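Local structure of cytoplasmic Protein STM1381 (Salmonella enterica subsp. enterica serovar Typhimurium, 3SOZ) at residues M4-I9 and Y71-I76; P201-G206 and C214-D219. The protein is of unknown function but belongs to a putative glutamine amidotransferase family related to class I glutaminases. All coordinates share one frame; numbering follows the deposited sequence.

How the contacts relate
Both contacts lie in the same large mixed sheet, and both are largely buried. Contact 1 pairs two neighbouring parallel strands, 5-10 and 73-77. Contact 2 closes an antiparallel hairpin of strands 200-208 and 211-216. Strand 113-117 bridges them, since it runs parallel to both 73-77 and 211-216. The centres are about 17 Å apart, and the nearest atoms, about 7 Å apart, do not touch. Helix 235-246 packs on side chains of both contacts. The chemistry differs: contact 1 adds a carboxylate-to-backbone bond at a partly exposed end, whereas the cross-strand side-chain contacts of contact 2 are apolar, made by leucines, a selenomethionine, a cysteine, an alanine and one aromatic ring.

Contact 1 of 2, residues M4-I9 and Y71-I76; sequences MKILFI and YDAIVI
Val75 meets Phe8 and Ile6 across two adjacent parallel strands, in a mixed sheet consistent with the class I glutaminase-like family. Leu7 pairs with Ile74, Phe8 with Val75 and Ile9 with Ile76. The backbone ladder runs from Leu7 N to Ala73 O, from Val75 N to Leu7 O, and from Ile9 N to Val75 O. Strand 48-53 flanks residues 4-9 and strand 113-117 flanks residues 71-76, so the pair sits inside the sheet.

On the face bearing Phe8 and Val75, the valine is the bump. Val75 CB and CG1 meet the Phe8 ring obliquely at CD2 and CE2, with Val75 CG1 3.3 Å from Phe8 CE2. The Phe8 CG lies anti to the backbone N (chi1 -164°), which swings the ring over to Val75. The other branch, Val75 CG2, lies 3.7 Å from Ile6 CD1, so this valine fits between two side chains of the partner strand. Further along the same face, Ile6 CG2 touches Ala73 CB at 4.0 Å. Helix 235-246 covers Met4 and Ala73 here.

The other face carries Leu7, Ile9, Ile74 and Ile76. Ile9 runs alongside Ile74, both heading off the sheet in the same direction, and they meet through Ile9 CD1 and Ile74 CG2. Tyr71 lays its ring against Leu7. Leu7 CB sits over the ring centre in a CH-pi contact, 3.8 Å from the Tyr71 ring centroid and 8° off the ring normal. Leu7 CD1 reaches on to the far end of the ring, 3.7 Å from Tyr71 CZ.

Asp72 grips the start of the first strand twice. Asp72 N bonds to Lys5 O at 2.7 Å. The carboxylate accepts from Lys5 N through the anti lone pair of Asp72 OD2, 2.9 Å away and nearly straight at 171°.

Contact 2 of 2, residues P201-G206 and C214-D219; sequences PLLVMG and CCFASD
Val204 and Cys215 make the hydrogen-bonded pair of a beta hairpin, whose strands 200-208 and 211-216 run antiparallel in the main mixed sheet. Val204 N donates to Cys215 O at 3.0 Å, and Cys215 N returns a bond to Val204 O. A third bond, Ala217 N to Leu202 O, extends the pairing where the chain turns a corner at Leu202 and Leu203.

The aromatic contact is at that corner. Leu202 lies along Phe216. Leu202 CD2 rests over one ring face but away from the middle, 4.0 Å from the Phe216 ring centroid. Leu202 CD1 meets Phe216 CE1 at 3.6 Å. Leu203 CG comes to the ring edge, near its plane, 4.3 Å from Phe216 CD1. Trp239 of helix 235-246 makes an edge-to-face contact with the same ring.

Apolar contacts join Leu203, Met205 and Cys214 on one face; helix 235-246 lies against Met205 and Cys214. Met205, a selenomethionine, bends at chi2 (80°), which brings Met205 CE to 3.5 Å from Cys214 CB. The Cys214 SG is touched by Leu203 CD2 at 3.5 Å.

Contact 1 of 2, residues M4-I9 and Y71-I76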
loop_
_atom_site.group_PDB
_atom_site.type_symbol
_atom_site.label_atom_id
_atom_site.label_comp_id
_atom_site.label_asym_id
_atom_site.label_seq_id
_atom_site.Cartn_x
_atom_site.Cartn_y
_atom_site.Cartn_z
HETATM N N MSE A 4 -31.176 21.288 14.342
HETATM C CA MSE A 4 -30.333 20.101 14.013
HETATM C C MSE A 4 -28.923 20.241 14.575
HETATM O O MSE A 4 -28.232 21.237 14.334
HETATM C CB MSE A 4 -30.255 19.863 12.502
HETATM C CG MSE A 4 -29.802 18.432 12.112
HETATM SE SE MSE A 4 -29.594 18.070 10.161
HETATM C CE MSE A 4 -29.110 16.172 10.275
ATOM N N LYS A 5 -28.515 19.211 15.319
ATOM C CA LYS A 5 -27.205 19.117 15.946
ATOM C C LYS A 5 -26.462 17.898 15.364
ATOM O O LYS A 5 -26.978 16.761 15.339
ATOM C CB LYS A 5 -27.348 19.037 17.482
ATOM C CG LYS A 5 -26.044 19.240 18.269
ATOM C CD LYS A 5 -26.242 19.187 19.780
ATOM C CE LYS A 5 -24.971 19.668 20.499
ATOM N NZ LYS A 5 -25.165 19.873 21.968
ATOM N N ILE A 6 -25.256 18.156 14.857
ATOM C CA ILE A 6 -24.407 17.093 14.300
ATOM C C ILE A 6 -23.009 17.078 14.892
ATOM O O ILE A 6 -22.468 18.118 15.357
ATOM C CB ILE A 6 -24.239 17.209 12.795
ATOM C CG1 ILE A 6 -23.522 18.518 12.467
ATOM C CG2 ILE A 6 -25.591 17.091 12.103
ATOM C CD1 ILE A 6 -22.529 18.402 11.375
ATOM N N LEU A 7 -22.429 15.883 14.860
ATOM C CA LEU A 7 -21.004 15.698 15.156
ATOM C C LEU A 7 -20.164 15.773 13.869
ATOM O O LEU A 7 -20.303 14.915 12.963
ATOM C CB LEU A 7 -20.774 14.345 15.841
ATOM C CG LEU A 7 -19.365 14.194 16.405
ATOM C CD1 LEU A 7 -19.083 15.205 17.492
ATOM C CD2 LEU A 7 -19.124 12.759 16.886
ATOM N N PHE A 8 -19.305 16.776 13.784
ATOM C CA PHE A 8 -18.412 16.836 12.625
ATOM C C PHE A 8 -16.948 16.476 12.825
ATOM O O PHE A 8 -16.150 17.272 13.335
ATOM C CB PHE A 8 -18.491 18.169 11.929
ATOM C CG PHE A 8 -17.899 18.145 10.571
ATOM C CD1 PHE A 8 -16.532 18.254 10.399
ATOM C CD2 PHE A 8 -18.707 18.025 9.465
ATOM C CE1 PHE A 8 -15.997 18.258 9.171
ATOM C CE2 PHE A 8 -18.171 18.025 8.216
ATOM C CZ PHE A 8 -16.825 18.132 8.069
ATOM N N ILE A 9 -16.610 15.288 12.343
ATOM C CA ILE A 9 -15.283 14.751 12.501
ATOM C C ILE A 9 -14.394 14.991 11.261
ATOM O O ILE A 9 -14.590 14.364 10.198
ATOM C CB ILE A 9 -15.372 13.231 12.818
ATOM C CG1 ILE A 9 -16.361 12.967 13.974
ATOM C CG2 ILE A 9 -14.018 12.647 13.099
ATOM C CD1 ILE A 9 -16.493 11.515 14.312
ATOM N N TYR A 71 -26.742 13.281 19.120
ATOM C CA TYR A 71 -26.403 13.823 17.771
ATOM C C TYR A 71 -27.348 13.314 16.711
ATOM O O TYR A 71 -27.578 12.113 16.627
ATOM C CB TYR A 71 -24.947 13.514 17.342
ATOM C CG TYR A 71 -23.925 14.297 18.102
ATOM C CD1 TYR A 71 -23.878 15.690 18.013
ATOM C CD2 TYR A 71 -23.012 13.665 18.930
ATOM C CE1 TYR A 71 -22.946 16.433 18.735
ATOM C CE2 TYR A 71 -22.083 14.402 19.670
ATOM C CZ TYR A 71 -22.061 15.771 19.552
ATOM O OH TYR A 71 -21.148 16.486 20.257
ATOM N N ASP A 72 -27.856 14.211 15.872
ATOM C CA ASP A 72 -28.702 13.788 14.751
ATOM C C ASP A 72 -27.962 13.018 13.664
ATOM O O ASP A 72 -28.504 12.062 13.102
ATOM C CB ASP A 72 -29.445 14.991 14.176
ATOM C CG ASP A 72 -30.380 15.608 15.199
ATOM O OD1 ASP A 72 -31.246 14.837 15.706
ATOM O OD2 ASP A 72 -30.227 16.824 15.527
ATOM N N ALA A 73 -26.720 13.448 13.390
ATOM C CA ALA A 73 -25.821 12.786 12.440
ATOM C C ALA A 73 -24.339 12.940 12.760
ATOM O O ALA A 73 -23.883 13.874 13.473
ATOM C CB ALA A 73 -26.075 13.264 11.054
ATOM N N ILE A 74 -23.580 12.001 12.225
ATOM C CA ILE A 74 -22.159 12.063 12.384
ATOM C C ILE A 74 -21.573 12.267 11.002
ATOM O O ILE A 74 -21.959 11.582 10.024
ATOM C CB ILE A 74 -21.585 10.783 13.078
ATOM C CG1 ILE A 74 -22.280 10.584 14.439
ATOM C CG2 ILE A 74 -20.065 10.904 13.226
ATOM C CD1 ILE A 74 -21.945 9.290 15.209
ATOM N N VAL A 75 -20.663 13.232 10.921
ATOM C CA VAL A 75 -19.884 13.444 9.684
ATOM C C VAL A 75 -18.418 13.045 9.834
ATOM O O VAL A 75 -17.676 13.578 10.688
ATOM C CB VAL A 75 -19.920 14.896 9.225
ATOM C CG1 VAL A 75 -19.472 14.978 7.777
ATOM C CG2 VAL A 75 -21.344 15.475 9.409
ATOM N N ILE A 76 -18.034 12.086 9.008
ATOM C CA ILE A 76 -16.651 11.754 8.842
ATOM C C ILE A 76 -16.155 12.309 7.515
ATOM O O ILE A 76 -16.660 11.967 6.451
ATOM C CB ILE A 76 -16.447 10.231 8.870
ATOM C CG1 ILE A 76 -17.173 9.645 10.079
ATOM C CG2 ILE A 76 -14.919 9.894 8.900
ATOM C CD1 ILE A 76 -17.128 8.151 10.146
#

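Contact 2 of 2, residues P201-G206 and C214-D219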
loop_
_atom_site.group_PDB
_atom_site.type_symbol
_atom_site.label_atom_id
_atom_site.label_comp_id
_atom_site.label_asym_id
_atom_site.label_seq_id
_atom_site.Cartn_x
_atom_site.Cartn_y
_atom_site.Cartn_z
ATOM N N PRO A 201 -20.416 6.107 -9.214
ATOM C CA PRO A 201 -21.253 6.752 -8.177
ATOM C C PRO A 201 -20.647 7.995 -7.591
ATOM O O PRO A 201 -19.454 8.041 -7.355
ATOM C CB PRO A 201 -21.317 5.700 -7.086
ATOM C CG PRO A 201 -21.098 4.422 -7.770
ATOM C CD PRO A 201 -20.323 4.653 -9.019
ATOM N N LEU A 202 -21.443 8.999 -7.307
ATOM C CA LEU A 202 -20.904 10.127 -6.615
ATOM C C LEU A 202 -21.679 10.409 -5.334
ATOM O O LEU A 202 -21.092 10.813 -4.330
ATOM C CB LEU A 202 -20.861 11.337 -7.530
ATOM C CG LEU A 202 -20.223 12.691 -7.119
ATOM C CD1 LEU A 202 -21.242 13.814 -6.923
ATOM C CD2 LEU A 202 -19.205 12.638 -5.950
ATOM N N LEU A 203 -22.995 10.195 -5.364
ATOM C CA LEU A 203 -23.856 10.461 -4.213
ATOM C C LEU A 203 -24.671 9.222 -4.047
ATOM O O LEU A 203 -25.453 8.874 -4.914
ATOM C CB LEU A 203 -24.797 11.620 -4.479
ATOM C CG LEU A 203 -24.893 12.664 -3.377
ATOM C CD1 LEU A 203 -26.180 13.446 -3.510
ATOM C CD2 LEU A 203 -24.775 12.031 -1.997
ATOM N N VAL A 204 -24.430 8.503 -2.968
ATOM C CA VAL A 204 -25.136 7.271 -2.742
ATOM C C VAL A 204 -25.837 7.355 -1.415
ATOM O O VAL A 204 -25.255 7.754 -0.385
ATOM C CB VAL A 204 -24.210 6.060 -2.831
ATOM C CG1 VAL A 204 -24.961 4.784 -2.575
ATOM C CG2 VAL A 204 -23.604 6.017 -4.182
HETATM N N MSE A 205 -27.116 6.999 -1.479
HETATM C CA MSE A 205 -27.975 6.961 -0.319
HETATM C C MSE A 205 -28.294 5.545 0.067
HETATM O O MSE A 205 -28.381 4.643 -0.778
HETATM C CB MSE A 205 -29.259 7.677 -0.625
HETATM C CG MSE A 205 -29.654 8.538 0.477
HETATM SE SE MSE A 205 -28.587 10.109 0.265
HETATM C CE MSE A 205 -28.761 10.735 2.119
ATOM N N GLY A 206 -28.483 5.339 1.352
ATOM C CA GLY A 206 -28.765 3.988 1.839
ATOM C C GLY A 206 -29.301 4.046 3.244
ATOM O O GLY A 206 -29.537 5.135 3.761
ATOM N N CYS A 214 -25.102 8.210 4.083
ATOM C CA CYS A 214 -24.766 8.861 2.834
ATOM C C CYS A 214 -23.240 8.894 2.584
ATOM O O CYS A 214 -22.445 9.187 3.487
ATOM C CB CYS A 214 -25.381 10.257 2.827
ATOM S SG CYS A 214 -25.064 11.224 1.375
ATOM N N CYS A 215 -22.868 8.557 1.352
ATOM C CA CYS A 215 -21.514 8.635 0.854
ATOM C C CYS A 215 -21.436 9.634 -0.270
ATOM O O CYS A 215 -22.205 9.577 -1.227
ATOM C CB CYS A 215 -21.093 7.303 0.307
ATOM S SG CYS A 215 -20.930 6.131 1.607
ATOM N N PHE A 216 -20.498 10.555 -0.143
ATOM C CA PHE A 216 -20.201 11.488 -1.193
ATOM C C PHE A 216 -18.769 11.176 -1.632
ATOM O O PHE A 216 -17.855 11.181 -0.803
ATOM C CB PHE A 216 -20.368 12.935 -0.683
ATOM C CG PHE A 216 -20.018 13.961 -1.698
ATOM C CD1 PHE A 216 -20.909 14.277 -2.718
ATOM C CD2 PHE A 216 -18.764 14.557 -1.693
ATOM C CE1 PHE A 216 -20.555 15.204 -3.698
ATOM C CE2 PHE A 216 -18.414 15.482 -2.663
ATOM C CZ PHE A 216 -19.303 15.803 -3.663
ATOM N N ALA A 217 -18.580 10.891 -2.917
ATOM C CA ALA A 217 -17.340 10.244 -3.401
ATOM C C ALA A 217 -16.166 11.178 -3.635
ATOM O O ALA A 217 -15.109 10.726 -4.079
ATOM C CB ALA A 217 -17.590 9.435 -4.653
ATOM N N SER A 218 -16.345 12.461 -3.340
ATOM C CA SER A 218 -15.324 13.451 -3.619
ATOM C C SER A 218 -15.088 14.201 -2.341
ATOM O O SER A 218 -15.520 13.765 -1.288
ATOM C CB SER A 218 -15.750 14.400 -4.732
ATOM O OG SER A 218 -14.670 15.194 -5.192
ATOM N N ASP A 219 -14.384 15.307 -2.423
ATOM C CA ASP A 219 -13.921 15.983 -1.242
ATOM C C ASP A 219 -14.719 17.266 -1.177
ATOM O O ASP A 219 -15.007 17.889 -2.188
ATOM C CB ASP A 219 -12.428 16.298 -1.384
ATOM C CG ASP A 219 -11.723 16.572 -0.043
ATOM O OD1 ASP A 219 -12.258 17.210 0.881
ATOM O OD2 ASP A 219 -10.563 16.167 0.075
#